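Long-range contacts in putative PAS/PAC sensor protein (Nakamurella multipartita DSM 44233, PDB 6HMJ), which senses blue light through a bound flavin mononucleotide in its light-oxygen-voltage domain and probably uses the signal to control RNA binding and translation: residues Ala189-Arg194 / Val350-Glu355; Thr177-Gly182 / Arg194-Val199; Pro54-Glu59 / Asn77-Thr82; Glu86-Met91 / Ile110-Asp115. All coordinates share one frame; numbering follows the deposited sequence.

The four contacts form two pairs near either end of helix 114-149. Contacts 3 and 4, with centres 10 Å apart, sit in the N-terminal PAS domain on neighbouring strands of one sheet, where Leu80 N probably donates to Arg88 O over 2.9 Å; both also touch the second subunit. Contacts 1 and 2, centres 13 Å apart, share Arg194 on helix 192-202, and Leu190 O probably accepts from Arg195 NH2 at 2.6 Å. Contacts 2 and 4 lie 53 Å apart between centres. Of the four, contact 1 lies closest to the flavin, though not touching it: the Thr351 side chain is about 12 Å away, placing this contact between the photosensor and the central helices.

Contact 1. Residues Ala189-Arg194 / Val350-Glu355; sequences ALPLRR and VTERVE
Glu352 places its carboxylate against the first turn of helix 192-202, where two backbone N-H groups take hold of it. Arg193 N donates to Glu352 OE2 at 2.9 Å and Arg194 N to Glu352 OE1 at 2.9 Å, each oxygen using its syn lone pair. One flat group thus bridges successive amides, held by bonds of 159° and 157°. The side chain gets there by bending at its second torsion (chi2 -70°). Glutamate suits the place because its charge faces the positive end of a helix dipole, which probably favours the ionised form. The N-cap residue, Pro191, has no polar side chain to cap the turn itself. Were Glu352 replaced by an alanine, both amides would probably be left without this acceptor and the start of the helix uncapped.

A third bond, again donated from the 189-194 side, ends on the backbone: Arg193 NH1 donates to Glu352 O at 3.2 Å. This oxygen lies in the guanidinium plane, though the donor stands above the carbonyl plane. Beyond the pair, Arg193 NE is held by Ala149 O.

Packing fills in the rest. Pro191 CB rests 3.4 Å from Glu352 CD, Arg193 CB meets Glu355 CB at 3.9 Å, and Glu355 reaches on to Ser197 OG with OE2.

A carboxylate capping a foreign helix N-terminus is a familiar tertiary device. Here it docks helix 351-372, which follows the last strand of the flavin-binding PAS core much as the Jα helix does in other LOV domains, onto helix 192-202.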
loop_
_atom_site.group_PDB
_atom_site.type_symbol
_atom_site.label_atom_id
_atom_site.label_comp_id
_atom_site.label_asym_id
_atom_site.label_seq_id
_atom_site.Cartn_x
_atom_site.Cartn_y
_atom_site.Cartn_z
ATOM N N ALA A 189 -8.794 0.014 -16.177
ATOM C CA ALA A 189 -8.372 0.030 -17.574
ATOM C C ALA A 189 -7.172 0.944 -17.784
ATOM O O ALA A 189 -6.373 0.715 -18.699
ATOM C CB ALA A 189 -9.532 0.464 -18.469
ATOM N N LEU A 190 -7.034 1.977 -16.966
ATOM C CA LEU A 190 -5.863 2.840 -17.048
ATOM C C LEU A 190 -4.610 2.071 -16.647
ATOM O O LEU A 190 -4.607 1.399 -15.609
ATOM C CB LEU A 190 -6.046 4.060 -16.145
ATOM C CG LEU A 190 -6.590 5.329 -16.797
ATOM C CD1 LEU A 190 -7.943 5.123 -17.428
ATOM C CD2 LEU A 190 -6.681 6.403 -15.724
ATOM N N PRO A 191 -3.533 2.138 -17.429
ATOM C CA PRO A 191 -2.266 1.562 -16.967
ATOM C C PRO A 191 -1.845 2.213 -15.657
ATOM O O PRO A 191 -2.180 3.365 -15.374
ATOM C CB PRO A 191 -1.292 1.857 -18.112
ATOM C CG PRO A 191 -1.894 2.993 -18.860
ATOM C CD PRO A 191 -3.381 2.847 -18.715
ATOM N N LEU A 192 -1.095 1.455 -14.854
ATOM C CA LEU A 192 -0.963 1.766 -13.433
ATOM C C LEU A 192 -0.415 3.170 -13.193
ATOM O O LEU A 192 -0.954 3.922 -12.372
ATOM C CB LEU A 192 -0.074 0.722 -12.755
ATOM C CG LEU A 192 0.202 0.941 -11.266
ATOM C CD1 LEU A 192 -1.098 1.088 -10.491
ATOM C CD2 LEU A 192 1.031 -0.204 -10.704
ATOM N N ARG A 193 0.661 3.546 -13.886
ATOM C CA ARG A 193 1.302 4.825 -13.584
ATOM C C ARG A 193 0.390 5.997 -13.925
ATOM O O ARG A 193 0.291 6.958 -13.150
ATOM C CB ARG A 193 2.630 4.937 -14.326
ATOM C CG ARG A 193 3.635 3.908 -13.875
ATOM C CD ARG A 193 4.908 3.944 -14.693
ATOM N NE ARG A 193 5.848 2.919 -14.244
ATOM C CZ ARG A 193 6.967 2.597 -14.880
ATOM N NH1 ARG A 193 7.300 3.214 -16.008
ATOM N NH2 ARG A 193 7.754 1.650 -14.388
ATOM N N ARG A 194 -0.279 5.944 -15.078
ATOM C CA ARG A 194 -1.305 6.936 -15.383
ATOM C C ARG A 194 -2.394 6.918 -14.319
ATOM O O ARG A 194 -2.824 7.970 -13.836
ATOM C CB ARG A 194 -1.894 6.655 -16.769
ATOM C CG ARG A 194 -3.099 7.501 -17.182
ATOM C CD ARG A 194 -2.697 8.905 -17.603
ATOM N NE ARG A 194 -3.828 9.638 -18.167
ATOM C CZ ARG A 194 -4.341 9.406 -19.373
ATOM N NH1 ARG A 194 -3.830 8.455 -20.146
ATOM N NH2 ARG A 194 -5.370 10.121 -19.807
ATOM N N VAL A 350 4.249 6.106 -25.099
ATOM C CA VAL A 350 5.264 5.998 -24.057
ATOM C C VAL A 350 4.752 6.662 -22.785
ATOM O O VAL A 350 5.532 7.212 -21.998
ATOM C CB VAL A 350 6.595 6.621 -24.516
ATOM C CG1 VAL A 350 7.134 5.866 -25.718
ATOM C CG2 VAL A 350 6.422 8.094 -24.844
ATOM N N THR A 351 3.436 6.612 -22.580
ATOM C CA THR A 351 2.831 7.283 -21.435
ATOM C C THR A 351 3.427 6.784 -20.122
ATOM O O THR A 351 3.878 7.579 -19.290
ATOM C CB THR A 351 1.316 7.072 -21.453
ATOM O OG1 THR A 351 0.773 7.608 -22.666
ATOM C CG2 THR A 351 0.665 7.754 -20.254
ATOM N N GLU A 352 3.434 5.463 -19.919
ATOM C CA GLU A 352 3.908 4.917 -18.649
ATOM C C GLU A 352 5.359 5.300 -18.385
ATOM O O GLU A 352 5.722 5.639 -17.254
ATOM C CB GLU A 352 3.749 3.400 -18.642
ATOM C CG GLU A 352 2.313 2.933 -18.562
ATOM C CD GLU A 352 1.692 3.222 -17.211
ATOM O OE1 GLU A 352 0.968 4.233 -17.092
ATOM O OE2 GLU A 352 1.929 2.437 -16.264
ATOM N N ARG A 353 6.204 5.251 -19.415
ATOM C CA ARG A 353 7.590 5.674 -19.253
ATOM C C ARG A 353 7.665 7.154 -18.897
ATOM O O ARG A 353 8.417 7.553 -18.001
ATOM C CB ARG A 353 8.374 5.377 -20.530
ATOM C CG ARG A 353 9.861 5.659 -20.432
ATOM C CD ARG A 353 10.218 6.975 -21.088
ATOM N NE ARG A 353 10.161 6.894 -22.541
ATOM C CZ ARG A 353 10.245 7.940 -23.355
ATOM N NH1 ARG A 353 10.388 9.164 -22.864
ATOM N NH2 ARG A 353 10.186 7.759 -24.665
ATOM N N VAL A 354 6.895 7.988 -19.601
ATOM C CA VAL A 354 6.911 9.424 -19.337
ATOM C C VAL A 354 6.401 9.711 -17.932
ATOM O O VAL A 354 6.922 10.588 -17.233
ATOM C CB VAL A 354 6.085 10.173 -20.401
ATOM C CG1 VAL A 354 5.733 11.580 -19.922
ATOM C CG2 VAL A 354 6.848 10.232 -21.715
ATOM N N GLU A 355 5.366 8.987 -17.501
ATOM C CA GLU A 355 4.823 9.198 -16.163
ATOM C C GLU A 355 5.880 8.934 -15.097
ATOM O O GLU A 355 5.973 9.671 -14.107
ATOM C CB GLU A 355 3.603 8.305 -15.949
ATOM C CG GLU A 355 2.605 8.862 -14.949
ATOM C CD GLU A 355 1.882 10.083 -15.470
ATOM O OE1 GLU A 355 1.221 9.975 -16.522
ATOM O OE2 GLU A 355 1.987 11.149 -14.828
#

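Contact 2. Residues Thr177-Gly182 / Arg194-Val199; sequences TGMIEG and RRLSTV
Helices 177-182 and 194-199 cross steeply, with 131° between their N-to-C directions and 9.8 Å between their axes at closest approach, and the backbones come nearest where Gly182 faces Val199, with 5.9 Å between their CA atoms. Glycine fits this point because no beta carbon stands between its backbone and the valine. Val199 fills the interface with both branches: CG2 lies 3.9 Å from Gly182 C, while CG1 reaches 3.9 Å from Met179 CA. The branches are divided this way because CG1 sits anti to the backbone N (chi1 168°) and CG2 beside it, which lets one valine touch two residues spaced about a turn apart.

One turn earlier, Leu196 extends CD1 obliquely against the Met179 chain, 3.6 Å from Met179 CG. The methionine bends at its last torsion, and its flexible thioether chain also packs on Ala142, Ile145 and Val146 of helix 114-149. Leu196 likewise touches Ala149 there, so the long helix also contributes to this apolar core.

Away from this core, Thr198 OG1 donates to Arg195 O within its own helix, and Arg195 NH2 forms a salt bridge to Asp151 of the second subunit.

Helix 192-202 is thus packed on helix 172-185 and helix 114-149, in the helical region that includes the ANTAR domain, whose family is generally assigned RNA binding.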
loop_
_atom_site.group_PDB
_atom_site.type_symbol
_atom_site.label_atom_id
_atom_site.label_comp_id
_atom_site.label_asym_id
_atom_site.label_seq_id
_atom_site.Cartn_x
_atom_site.Cartn_y
_atom_site.Cartn_z
ATOM N N THR A 177 -3.313 7.446 3.076
ATOM C CA THR A 177 -4.651 6.867 3.075
ATOM C C THR A 177 -5.414 7.248 1.814
ATOM O O THR A 177 -6.097 6.409 1.214
ATOM C CB THR A 177 -5.422 7.317 4.316
ATOM O OG1 THR A 177 -4.834 6.728 5.480
ATOM C CG2 THR A 177 -6.884 6.893 4.225
ATOM N N GLY A 178 -5.308 8.509 1.394
ATOM C CA GLY A 178 -6.007 8.937 0.195
ATOM C C GLY A 178 -5.519 8.223 -1.050
ATOM O O GLY A 178 -6.311 7.888 -1.934
ATOM N N MET A 179 -4.211 7.975 -1.134
ATOM C CA MET A 179 -3.659 7.303 -2.304
ATOM C C MET A 179 -4.120 5.852 -2.373
ATOM O O MET A 179 -4.406 5.337 -3.461
ATOM C CB MET A 179 -2.131 7.370 -2.276
ATOM C CG MET A 179 -1.469 6.864 -3.544
ATOM S SD MET A 179 0.272 6.471 -3.302
ATOM C CE MET A 179 0.129 4.793 -2.694
ATOM N N ILE A 180 -4.194 5.176 -1.226
ATOM C CA ILE A 180 -4.596 3.774 -1.216
ATOM C C ILE A 180 -6.079 3.645 -1.543
ATOM O O ILE A 180 -6.473 2.878 -2.429
ATOM C CB ILE A 180 -4.255 3.134 0.142
ATOM C CG1 ILE A 180 -2.745 3.210 0.393
ATOM C CG2 ILE A 180 -4.737 1.690 0.186
ATOM C CD1 ILE A 180 -2.322 2.787 1.787
ATOM N N GLU A 181 -6.924 4.395 -0.831
ATOM C CA GLU A 181 -8.356 4.366 -1.111
ATOM C C GLU A 181 -8.643 4.788 -2.548
ATOM O O GLU A 181 -9.446 4.151 -3.241
ATOM C CB GLU A 181 -9.094 5.266 -0.122
ATOM C CG GLU A 181 -9.032 4.771 1.319
ATOM C CD GLU A 181 -9.611 5.764 2.312
ATOM O OE1 GLU A 181 -9.950 6.891 1.897
ATOM O OE2 GLU A 181 -9.725 5.415 3.507
ATOM N N GLY A 182 -7.993 5.856 -3.014
ATOM C CA GLY A 182 -8.252 6.340 -4.361
ATOM C C GLY A 182 -7.810 5.354 -5.425
ATOM O O GLY A 182 -8.540 5.087 -6.385
ATOM N N ARG A 194 -0.279 5.944 -15.078
ATOM C CA ARG A 194 -1.305 6.936 -15.383
ATOM C C ARG A 194 -2.394 6.918 -14.319
ATOM O O ARG A 194 -2.824 7.970 -13.836
ATOM C CB ARG A 194 -1.894 6.655 -16.769
ATOM C CG ARG A 194 -3.099 7.501 -17.182
ATOM C CD ARG A 194 -2.697 8.905 -17.603
ATOM N NE ARG A 194 -3.828 9.638 -18.167
ATOM C CZ ARG A 194 -4.341 9.406 -19.373
ATOM N NH1 ARG A 194 -3.830 8.455 -20.146
ATOM N NH2 ARG A 194 -5.370 10.121 -19.807
ATOM N N ARG A 195 -2.838 5.721 -13.935
ATOM C CA ARG A 195 -3.883 5.583 -12.928
ATOM C C ARG A 195 -3.484 6.252 -11.617
ATOM O O ARG A 195 -4.266 7.007 -11.025
ATOM C CB ARG A 195 -4.168 4.097 -12.713
ATOM C CG ARG A 195 -5.487 3.776 -12.054
ATOM C CD ARG A 195 -5.542 2.301 -11.703
ATOM N NE ARG A 195 -5.050 1.475 -12.805
ATOM C CZ ARG A 195 -4.527 0.259 -12.667
ATOM N NH1 ARG A 195 -4.414 -0.296 -11.466
ATOM N NH2 ARG A 195 -4.109 -0.402 -13.736
ATOM N N LEU A 196 -2.268 5.979 -11.142
ATOM C CA LEU A 196 -1.826 6.535 -9.867
ATOM C C LEU A 196 -1.628 8.043 -9.960
ATOM O O LEU A 196 -1.929 8.773 -9.009
ATOM C CB LEU A 196 -0.536 5.844 -9.428
ATOM C CG LEU A 196 -0.040 6.082 -8.003
ATOM C CD1 LEU A 196 -1.115 5.779 -6.974
ATOM C CD2 LEU A 196 1.194 5.230 -7.757
ATOM N N SER A 197 -1.124 8.529 -11.096
ATOM C CA SER A 197 -0.912 9.963 -11.259
ATOM C C SER A 197 -2.215 10.737 -11.109
ATOM O O SER A 197 -2.250 11.785 -10.453
ATOM C CB SER A 197 -0.275 10.247 -12.618
ATOM O OG SER A 197 -0.175 11.642 -12.848
ATOM N N THR A 198 -3.301 10.241 -11.711
ATOM C CA THR A 198 -4.584 10.921 -11.580
ATOM C C THR A 198 -5.123 10.857 -10.155
ATOM O O THR A 198 -5.938 11.703 -9.776
ATOM C CB THR A 198 -5.619 10.333 -12.549
ATOM O OG1 THR A 198 -6.013 9.028 -12.109
ATOM C CG2 THR A 198 -5.063 10.253 -13.965
ATOM N N VAL A 199 -4.686 9.881 -9.359
ATOM C CA VAL A 199 -5.071 9.847 -7.952
ATOM C C VAL A 199 -4.402 10.986 -7.195
ATOM O O VAL A 199 -5.037 11.671 -6.386
ATOM C CB VAL A 199 -4.724 8.480 -7.332
ATOM C CG1 VAL A 199 -4.858 8.534 -5.816
ATOM C CG2 VAL A 199 -5.625 7.398 -7.905
#

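Contact 3. Residues Pro54-Glu59 / Asn77-Thr82; sequences PDDRLE and NHLLLT
In the N-terminal PAS domain, Asp56 joins the long helix 54-70 to strand 74-82, the edge strand that follows it, by touching His78 and Leu79. The hydrogen bond across the segments runs from Leu79 N to Asp56 OD2, 3.0 Å long and 158° at the hydrogen, with the donor well above the carboxylate plane. The same oxygen accepts a weak bond from His53 N, so two backbone amides share it. Aspartate is well chosen: its CG lies anti to the carbonyl carbon (chi1 -47°), and the short chain brings the carboxylate over the strand, with Asp56 CG 3.4 Å from His78 CB.

Helix 54-70 corresponds to the Fα helix of the PAS fold and strand 74-82 to Gβ, on the margin of the antiparallel sheet. His78 and Leu80 bond through their backbones to Ala90 and Arg88 of strand 85-97, whereas Leu79 N instead points to the helix, where the aspartate supplies its acceptor.

The imidazole leads away from the helix. His78 ND1 donates to Leu79 O at 2.7 Å, with that oxygen in the ring plane, and His78 NE2 pairs with Thr92 OG1. Trp60 meets the ring edge-to-face, so bonds on both nitrogens and an aromatic neighbour fix its rotation.

Toward the ends the contact thins. Arg57, held through NE by Leu49 O, brings NH2 to 4.3 Å from Leu81 CD1. A water donates to Glu59 OE2 over 3.3 Å and accepts a weak bond from Asn77 N.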
loop_
_atom_site.group_PDB
_atom_site.type_symbol
_atom_site.label_atom_id
_atom_site.label_comp_id
_atom_site.label_asym_id
_atom_site.label_seq_id
_atom_site.Cartn_x
_atom_site.Cartn_y
_atom_site.Cartn_z
ATOM N N PRO A 54 2.320 14.664 55.992
ATOM C CA PRO A 54 1.914 15.712 56.938
ATOM C C PRO A 54 0.733 16.548 56.470
ATOM O O PRO A 54 -0.124 16.924 57.275
ATOM C CB PRO A 54 3.184 16.562 57.061
ATOM C CG PRO A 54 4.288 15.569 56.919
ATOM C CD PRO A 54 3.786 14.488 55.974
ATOM N N ASP A 55 0.673 16.838 55.166
ATOM C CA ASP A 55 -0.369 17.711 54.638
ATOM C C ASP A 55 -1.735 17.035 54.591
ATOM O O ASP A 55 -2.752 17.735 54.535
ATOM C CB ASP A 55 0.020 18.199 53.243
ATOM C CG ASP A 55 1.380 18.877 53.220
ATOM O OD1 ASP A 55 1.826 19.356 54.285
ATOM O OD2 ASP A 55 1.999 18.938 52.137
ATOM N N ASP A 56 -1.784 15.700 54.612
ATOM C CA ASP A 56 -3.057 14.992 54.600
ATOM C C ASP A 56 -3.612 14.739 55.996
ATOM O O ASP A 56 -4.806 14.455 56.130
ATOM C CB ASP A 56 -2.914 13.634 53.898
ATOM C CG ASP A 56 -2.160 13.720 52.584
ATOM O OD1 ASP A 56 -2.436 14.643 51.788
ATOM O OD2 ASP A 56 -1.295 12.850 52.341
ATOM N N ARG A 57 -2.777 14.844 57.033
ATOM C CA ARG A 57 -3.183 14.392 58.360
ATOM C C ARG A 57 -4.371 15.191 58.883
ATOM O O ARG A 57 -5.302 14.625 59.467
ATOM C CB ARG A 57 -2.001 14.493 59.323
ATOM C CG ARG A 57 -1.076 13.288 59.272
ATOM C CD ARG A 57 0.323 13.644 59.749
ATOM N NE ARG A 57 1.306 12.622 59.398
ATOM C CZ ARG A 57 2.623 12.779 59.509
ATOM N NH1 ARG A 57 3.125 13.919 59.970
ATOM N NH2 ARG A 57 3.440 11.796 59.156
ATOM N N LEU A 58 -4.357 16.512 58.681
ATOM C CA LEU A 58 -5.431 17.356 59.194
ATOM C C LEU A 58 -6.758 17.045 58.511
ATOM O O LEU A 58 -7.793 16.932 59.180
ATOM C CB LEU A 58 -5.056 18.826 59.017
ATOM C CG LEU A 58 -3.915 19.321 59.914
ATOM C CD1 LEU A 58 -3.567 20.769 59.604
ATOM C CD2 LEU A 58 -4.272 19.173 61.389
ATOM N N GLU A 59 -6.753 16.902 57.182
ATOM C CA GLU A 59 -7.989 16.581 56.473
ATOM C C GLU A 59 -8.474 15.183 56.830
ATOM O O GLU A 59 -9.683 14.941 56.929
ATOM C CB GLU A 59 -7.778 16.688 54.965
ATOM C CG GLU A 59 -9.053 16.507 54.151
ATOM C CD GLU A 59 -8.784 16.386 52.663
ATOM O OE1 GLU A 59 -7.677 16.768 52.227
ATOM O OE2 GLU A 59 -9.670 15.895 51.932
ATOM N N ASN A 77 -8.739 12.034 49.984
ATOM C CA ASN A 77 -7.601 11.735 49.128
ATOM C C ASN A 77 -6.310 12.108 49.844
ATOM O O ASN A 77 -6.220 13.169 50.469
ATOM C CB ASN A 77 -7.703 12.499 47.808
ATOM C CG ASN A 77 -8.934 12.121 47.005
ATOM O OD1 ASN A 77 -9.514 11.054 47.199
ATOM N ND2 ASN A 77 -9.338 12.999 46.096
ATOM N N HIS A 78 -5.310 11.239 49.743
ATOM C CA HIS A 78 -4.061 11.428 50.469
ATOM C C HIS A 78 -2.982 10.556 49.838
ATOM O O HIS A 78 -3.199 9.907 48.811
ATOM C CB HIS A 78 -4.235 11.089 51.949
ATOM C CG HIS A 78 -4.577 9.653 52.200
ATOM N ND1 HIS A 78 -3.618 8.670 52.314
ATOM C CD2 HIS A 78 -5.771 9.033 52.349
ATOM C CE1 HIS A 78 -4.206 7.508 52.530
ATOM N NE2 HIS A 78 -5.513 7.700 52.555
ATOM N N LEU A 79 -1.812 10.554 50.467
ATOM C CA LEU A 79 -0.682 9.735 50.056
ATOM C C LEU A 79 -0.387 8.669 51.107
ATOM O O LEU A 79 -0.925 8.685 52.218
ATOM C CB LEU A 79 0.566 10.602 49.842
ATOM C CG LEU A 79 0.486 11.765 48.857
ATOM C CD1 LEU A 79 1.829 12.478 48.789
ATOM C CD2 LEU A 79 0.067 11.286 47.480
ATOM N N LEU A 80 0.472 7.725 50.732
ATOM C CA LEU A 80 1.008 6.735 51.660
ATOM C C LEU A 80 2.526 6.807 51.568
ATOM O O LEU A 80 3.091 6.653 50.480
ATOM C CB LEU A 80 0.502 5.327 51.336
ATOM C CG LEU A 80 -0.972 5.046 51.648
ATOM C CD1 LEU A 80 -1.343 3.633 51.225
ATOM C CD2 LEU A 80 -1.289 5.254 53.120
ATOM N N LEU A 81 3.179 7.035 52.702
ATOM C CA LEU A 81 4.629 7.182 52.732
ATOM C C LEU A 81 5.319 5.823 52.701
ATOM O O LEU A 81 4.959 4.915 53.458
ATOM C CB LEU A 81 5.047 7.970 53.970
ATOM C CG LEU A 81 4.303 9.300 54.124
ATOM C CD1 LEU A 81 4.678 9.984 55.428
ATOM C CD2 LEU A 81 4.559 10.216 52.934
ATOM N N THR A 82 6.319 5.692 51.830
ATOM C CA THR A 82 7.076 4.457 51.672
ATOM C C THR A 82 8.531 4.681 52.058
ATOM O O THR A 82 9.184 5.590 51.535
ATOM C CB THR A 82 7.001 3.950 50.229
ATOM O OG1 THR A 82 5.647 4.012 49.765
ATOM C CG2 THR A 82 7.503 2.515 50.140
HETATM O O HOH W 1 -10.779 14.620 49.137
#

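Contact 4. Residues Glu86-Met91 / Ile110-Asp115; sequences EPRPAM and ITDLSD
Ala90 and Met91 face Asp112 and Thr111 in the antiparallel hairpin of strands 85-97 and 105-112, the Hβ-Iβ pair of the PAS fold. Met91 and Thr111 form a hydrogen-bonded pair: Met91 N donates to Thr111 O at 3.0 Å, and Thr111 N returns a bond to Met91 O at 2.8 Å. Ala90 and Asp112 are the non-hydrogen-bonded pair beside it; Ala90 bonds through its backbone to His78, and its O also accepts from Arg116 NH1 of the second subunit. Pro89 has no N-H, but its O accepts from Leu113 N at 2.7 Å, just past the end of strand 105-112.

There Asp112, Leu113 and Ser114 make the Asp-X-Thr/Ser sequence with which many PAS domains pass into their signalling helix, here helix 114-149. Asp112 uses both oxygens. OD1 accepts from Ser114 N at 2.8 Å, the amide coming from above the carboxylate plane, which makes an Asx turn. OD2 takes a weak, nearly straight bond (173°) from Arg88 NE at 3.4 Å, within a salt bridge, and lies in the guanidinium plane although the two flat groups stand 67° apart. The arginine's other nitrogens are committed too, NH1 to Thr82 OG1 and NH2 to Val33 O. Without the carboxylate, as with a leucine here, Ser114 N would probably lose its turn acceptor and Arg88 its counter-charge.

On the face of the sheet that carries Met91 and Thr111, against Met91 of the second subunit, Leu113 CD1 packs 4.0 Å from Met91 CB, while Met91 CE lies alongside Thr111 OG1 at 3.9 Å.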
loop_
_atom_site.group_PDB
_atom_site.type_symbol
_atom_site.label_atom_id
_atom_site.label_comp_id
_atom_site.label_asym_id
_atom_site.label_seq_id
_atom_site.Cartn_x
_atom_site.Cartn_y
_atom_site.Cartn_z
ATOM N N GLU A 86 9.214 6.767 46.847
ATOM C CA GLU A 86 8.281 7.870 46.679
ATOM C C GLU A 86 6.895 7.465 47.188
ATOM O O GLU A 86 6.500 6.302 47.074
ATOM C CB GLU A 86 8.216 8.279 45.209
ATOM C CG GLU A 86 7.404 9.534 44.927
ATOM C CD GLU A 86 8.122 10.805 45.358
ATOM O OE1 GLU A 86 9.368 10.787 45.452
ATOM O OE2 GLU A 86 7.440 11.823 45.601
ATOM N N PRO A 87 6.140 8.403 47.768
ATOM C CA PRO A 87 4.803 8.054 48.262
ATOM C C PRO A 87 3.894 7.539 47.155
ATOM O O PRO A 87 4.067 7.851 45.974
ATOM C CB PRO A 87 4.277 9.375 48.838
ATOM C CG PRO A 87 5.486 10.159 49.153
ATOM C CD PRO A 87 6.503 9.788 48.118
ATOM N N ARG A 88 2.894 6.733 47.565
ATOM C CA ARG A 88 1.898 6.200 46.654
ATOM C C ARG A 88 0.588 6.967 46.790
ATOM O O ARG A 88 0.246 7.432 47.881
ATOM C CB ARG A 88 1.633 4.717 46.934
ATOM C CG ARG A 88 2.838 3.813 46.751
ATOM C CD ARG A 88 3.375 3.363 48.093
ATOM N NE ARG A 88 2.431 2.494 48.792
ATOM C CZ ARG A 88 2.463 2.245 50.098
ATOM N NH1 ARG A 88 3.394 2.800 50.863
ATOM N NH2 ARG A 88 1.560 1.439 50.640
ATOM N N PRO A 89 -0.171 7.119 45.707
ATOM C CA PRO A 89 -1.496 7.736 45.829
ATOM C C PRO A 89 -2.461 6.791 46.522
ATOM O O PRO A 89 -2.434 5.578 46.303
ATOM C CB PRO A 89 -1.902 7.993 44.376
ATOM C CG PRO A 89 -1.210 6.917 43.616
ATOM C CD PRO A 89 0.104 6.686 44.325
ATOM N N ALA A 90 -3.321 7.355 47.366
ATOM C CA ALA A 90 -4.221 6.542 48.165
ATOM C C ALA A 90 -5.521 7.296 48.403
ATOM O O ALA A 90 -5.655 8.477 48.077
ATOM C CB ALA A 90 -3.575 6.149 49.497
ATOM N N MET A 91 -6.482 6.582 48.985
ATOM C CA MET A 91 -7.812 7.119 49.239
ATOM C C MET A 91 -8.416 6.334 50.395
ATOM O O MET A 91 -8.337 5.102 50.417
ATOM C CB MET A 91 -8.691 7.014 47.985
ATOM C CG MET A 91 -10.115 7.539 48.144
ATOM S SD MET A 91 -11.376 6.454 47.432
ATOM C CE MET A 91 -11.176 4.979 48.431
ATOM N N ILE A 110 -8.743 1.883 53.502
ATOM C CA ILE A 110 -7.610 2.607 52.940
ATOM C C ILE A 110 -7.156 1.851 51.701
ATOM O O ILE A 110 -6.774 0.677 51.787
ATOM C CB ILE A 110 -6.469 2.744 53.959
ATOM C CG1 ILE A 110 -7.005 3.361 55.255
ATOM C CG2 ILE A 110 -5.342 3.590 53.378
ATOM C CD1 ILE A 110 -5.965 3.533 56.336
ATOM N N THR A 111 -7.192 2.521 50.552
ATOM C CA THR A 111 -6.897 1.899 49.269
ATOM C C THR A 111 -5.641 2.521 48.680
ATOM O O THR A 111 -5.483 3.746 48.696
ATOM C CB THR A 111 -8.068 2.057 48.295
ATOM O OG1 THR A 111 -9.286 1.654 48.935
ATOM C CG2 THR A 111 -7.848 1.206 47.056
ATOM N N ASP A 112 -4.749 1.673 48.177
ATOM C CA ASP A 112 -3.539 2.120 47.499
ATOM C C ASP A 112 -3.847 2.209 46.009
ATOM O O ASP A 112 -4.066 1.188 45.353
ATOM C CB ASP A 112 -2.384 1.159 47.769
ATOM C CG ASP A 112 -1.107 1.557 47.049
ATOM O OD1 ASP A 112 -1.104 2.587 46.341
ATOM O OD2 ASP A 112 -0.099 0.831 47.187
ATOM N N LEU A 113 -3.860 3.428 45.476
ATOM C CA LEU A 113 -4.196 3.663 44.079
ATOM C C LEU A 113 -2.978 3.588 43.168
ATOM O O LEU A 113 -3.072 3.960 41.995
ATOM C CB LEU A 113 -4.870 5.030 43.926
ATOM C CG LEU A 113 -6.150 5.244 44.738
ATOM C CD1 LEU A 113 -6.629 6.685 44.621
ATOM C CD2 LEU A 113 -7.240 4.285 44.297
ATOM N N SER A 114 -1.843 3.109 43.682
ATOM C CA SER A 114 -0.617 3.088 42.893
ATOM C C SER A 114 -0.782 2.222 41.650
ATOM O O SER A 114 -0.377 2.616 40.550
ATOM C CB SER A 114 0.543 2.585 43.756
ATOM O OG SER A 114 1.791 2.832 43.136
ATOM N N ASP A 115 -1.377 1.039 41.807
ATOM C CA ASP A 115 -1.511 0.110 40.688
ATOM C C ASP A 115 -2.554 0.604 39.692
ATOM O O ASP A 115 -2.327 0.585 38.476
ATOM C CB ASP A 115 -1.873 -1.280 41.214
ATOM C CG ASP A 115 -1.957 -2.320 40.116
ATOM O OD1 ASP A 115 -1.621 -2.002 38.956
ATOM O OD2 ASP A 115 -2.361 -3.463 40.417
#